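Local coordinates for putative epimerase (Burkholderia cenocepacia, PDB 4LW8), which probably acts as a sugar epimerase of the NAD(P)-dependent epimerase/dehydratase family, in lipopolysaccharide O-antigen biosynthesis, at residues T306-D309 and E310-R313. Sequence-based numbering, arbitrary orientation.
Sequences TPLD and ETLR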
ATOM      1  N   THR A 306      -0.517  19.051 -26.687  1.00 43.78           N
ATOM      2  CA  THR A 306       0.608  19.842 -27.160  1.00 43.24           C
ATOM      3  C   THR A 306       1.668  18.870 -27.667  1.00 35.55           C
ATOM      4  O   THR A 306       2.044  17.939 -26.952  1.00 36.06           O
ATOM      5  CB  THR A 306       1.190  20.702 -26.018  1.00 43.78           C
ATOM      6  OG1 THR A 306       0.137  21.458 -25.408  1.00 46.61           O
ATOM      7  CG2 THR A 306       2.295  21.635 -26.510  1.00 40.77           C
ATOM      8  N   PRO A 307       2.156  19.083 -28.901  1.00 35.95           N
ATOM      9  CA  PRO A 307       3.210  18.236 -29.471  1.00 37.72           C
ATOM     10  C   PRO A 307       4.463  18.294 -28.613  1.00 38.88           C
ATOM     11  O   PRO A 307       4.817  19.380 -28.165  1.00 41.11           O
ATOM     12  CB  PRO A 307       3.459  18.853 -30.858  1.00 40.49           C
ATOM     13  CG  PRO A 307       2.217  19.605 -31.177  1.00 38.76           C
ATOM     14  CD  PRO A 307       1.697  20.112 -29.852  1.00 36.77           C
ATOM     15  N   LEU A 308       5.130  17.164 -28.399  1.00 40.57           N
ATOM     16  CA  LEU A 308       6.310  17.161 -27.544  1.00 40.78           C
ATOM     17  C   LEU A 308       7.402  18.101 -28.075  1.00 35.91           C
ATOM     18  O   LEU A 308       8.105  18.737 -27.292  1.00 34.91           O
ATOM     19  CB  LEU A 308       6.867  15.735 -27.386  1.00 38.40           C
ATOM     20  CG  LEU A 308       8.005  15.517 -26.371  1.00 30.95           C
ATOM     21  CD1 LEU A 308       7.600  15.927 -24.968  1.00 26.74           C
ATOM     22  CD2 LEU A 308       8.447  14.068 -26.363  1.00 34.05           C
ATOM     23  N   ASP A 309       7.545  18.216 -29.388  1.00 36.67           N
ATOM     24  CA  ASP A 309       8.616  19.072 -29.905  1.00 45.22           C
ATOM     25  C   ASP A 309       8.339  20.550 -29.550  1.00 44.17           C
ATOM     26  O   ASP A 309       9.269  21.330 -29.338  1.00 41.56           O
ATOM     27  CB  ASP A 309       8.808  18.883 -31.414  1.00 53.66           C
ATOM     28  CG  ASP A 309       7.738  19.563 -32.227  1.00 70.71           C
ATOM     29  OD1 ASP A 309       7.996  20.678 -32.733  1.00 80.47           O
ATOM     30  OD2 ASP A 309       6.645  18.978 -32.370  1.00 74.82           O
ATOM     31  N   GLU A 310       7.065  20.931 -29.487  1.00 42.14           N
ATOM     32  CA  GLU A 310       6.704  22.261 -28.988  1.00 39.50           C
ATOM     33  C   GLU A 310       7.084  22.397 -27.495  1.00 35.39           C
ATOM     34  O   GLU A 310       7.683  23.382 -27.077  1.00 35.83           O
ATOM     35  CB  GLU A 310       5.210  22.514 -29.164  1.00 42.78           C
ATOM     36  CG  GLU A 310       4.759  23.889 -28.706  1.00 54.29           C
ATOM     37  CD  GLU A 310       3.281  24.148 -28.979  1.00 61.84           C
ATOM     38  OE1 GLU A 310       2.753  23.630 -29.991  1.00 61.34           O
ATOM     39  OE2 GLU A 310       2.652  24.881 -28.180  1.00 59.84           O
ATOM     40  N   THR A 311       6.740  21.391 -26.703  1.00 37.36           N
ATOM     41  CA  THR A 311       7.126  21.351 -25.296  1.00 34.20           C
ATOM     42  C   THR A 311       8.637  21.509 -25.129  1.00 35.59           C
ATOM     43  O   THR A 311       9.108  22.289 -24.298  1.00 34.09           O
ATOM     44  CB  THR A 311       6.702  20.026 -24.638  1.00 31.90           C
ATOM     45  OG1 THR A 311       5.289  19.841 -24.783  1.00 32.60           O
ATOM     46  CG2 THR A 311       7.097  19.996 -23.152  1.00 24.32           C
ATOM     47  N   LEU A 312       9.397  20.764 -25.924  1.00 34.42           N
ATOM     48  CA  LEU A 312      10.845  20.780 -25.801  1.00 32.80           C
ATOM     49  C   LEU A 312      11.419  22.134 -26.232  1.00 35.17           C
ATOM     50  O   LEU A 312      12.371  22.622 -25.628  1.00 37.70           O
ATOM     51  CB  LEU A 312      11.463  19.640 -26.616  1.00 36.25           C
ATOM     52  CG  LEU A 312      11.223  18.217 -26.089  1.00 34.01           C
ATOM     53  CD1 LEU A 312      11.620  17.163 -27.121  1.00 30.94           C
ATOM     54  CD2 LEU A 312      11.976  17.997 -24.785  1.00 28.53           C
ATOM     55  N   ARG A 313      10.842  22.741 -27.263  1.00 35.92           N
ATOM     56  CA  ARG A 313      11.330  24.039 -27.734  1.00 36.62           C
ATOM     57  C   ARG A 313      11.060  25.092 -26.668  1.00 43.29           C
ATOM     58  O   ARG A 313      11.895  25.954 -26.393  1.00 38.16           O
ATOM     59  CB  ARG A 313      10.670  24.441 -29.055  1.00 41.37           C
ATOM     60  CG  ARG A 313      11.314  25.673 -29.690  1.00 54.04           C
ATOM     61  CD  ARG A 313      10.699  26.034 -31.033  1.00 58.00           C
ATOM     62  NE  ARG A 313      11.009  25.062 -32.082  1.00 62.85           N
ATOM     63  CZ  ARG A 313      12.144  25.039 -32.781  1.00 59.93           C
ATOM     64  NH1 ARG A 313      13.097  25.931 -32.538  1.00 59.66           N
ATOM     65  NH2 ARG A 313      12.327  24.121 -33.722  1.00 52.30           N
TER
HETATM   66  O   HOH W   1       3.871  17.490 -25.167  1.00 32.47           O
HETATM   67  O   HOH W   2       9.140  23.157 -32.221  1.00 60.89           O
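Thr306 lays its methyl CG2 against the carboxylate end of Glu310, 3.7 Å from Glu310 CD, the two side chains crossing at about a right angle. Glu310 reaches back this far because CG stands anti to the backbone N (chi1 -178°) and the chain runs on extended; its OE1 also comes to 3.7 Å from Pro307 CD. Thr306 is also tied to Thr311 through water 1, which donates to Thr306 O at 2.6 Å and to Thr311 OG1 at 2.8 Å. Thr311 OG1 has a further hydrogen bond to Asp226 at the end of strand 221-226, and Thr306 N is held by Asp229. Thr306 leads into helix 308-321, the last helix of the modelled chain, whose N-cap position is Pro307. The carbonyl of Pro307 takes the first bond of the helix: Thr311 N donates to Pro307 O at 3.1 Å, nearly straight (166°) and in the carbonyl plane. Leu312 N to Leu308 O and Arg313 N to Asp309 O continue the i to i+4 pattern. On the buried side, Leu308 CG lies 4.0 Å from Leu312 CD1; Leu308 also packs on Phe224, whereas Leu312 meets Met263 and Ile267 of helix 257-268. Asp309 and Arg313 make no direct salt bridge: Asp309 OD1 and Arg313 NE stand 5.4 Å apart. Water 2 spans them, donating to Asp309 OD1 and accepting from Arg313 NE in the plane of the guanidinium, at its edge; a bend at chi3 (-69°) turns that group toward the water.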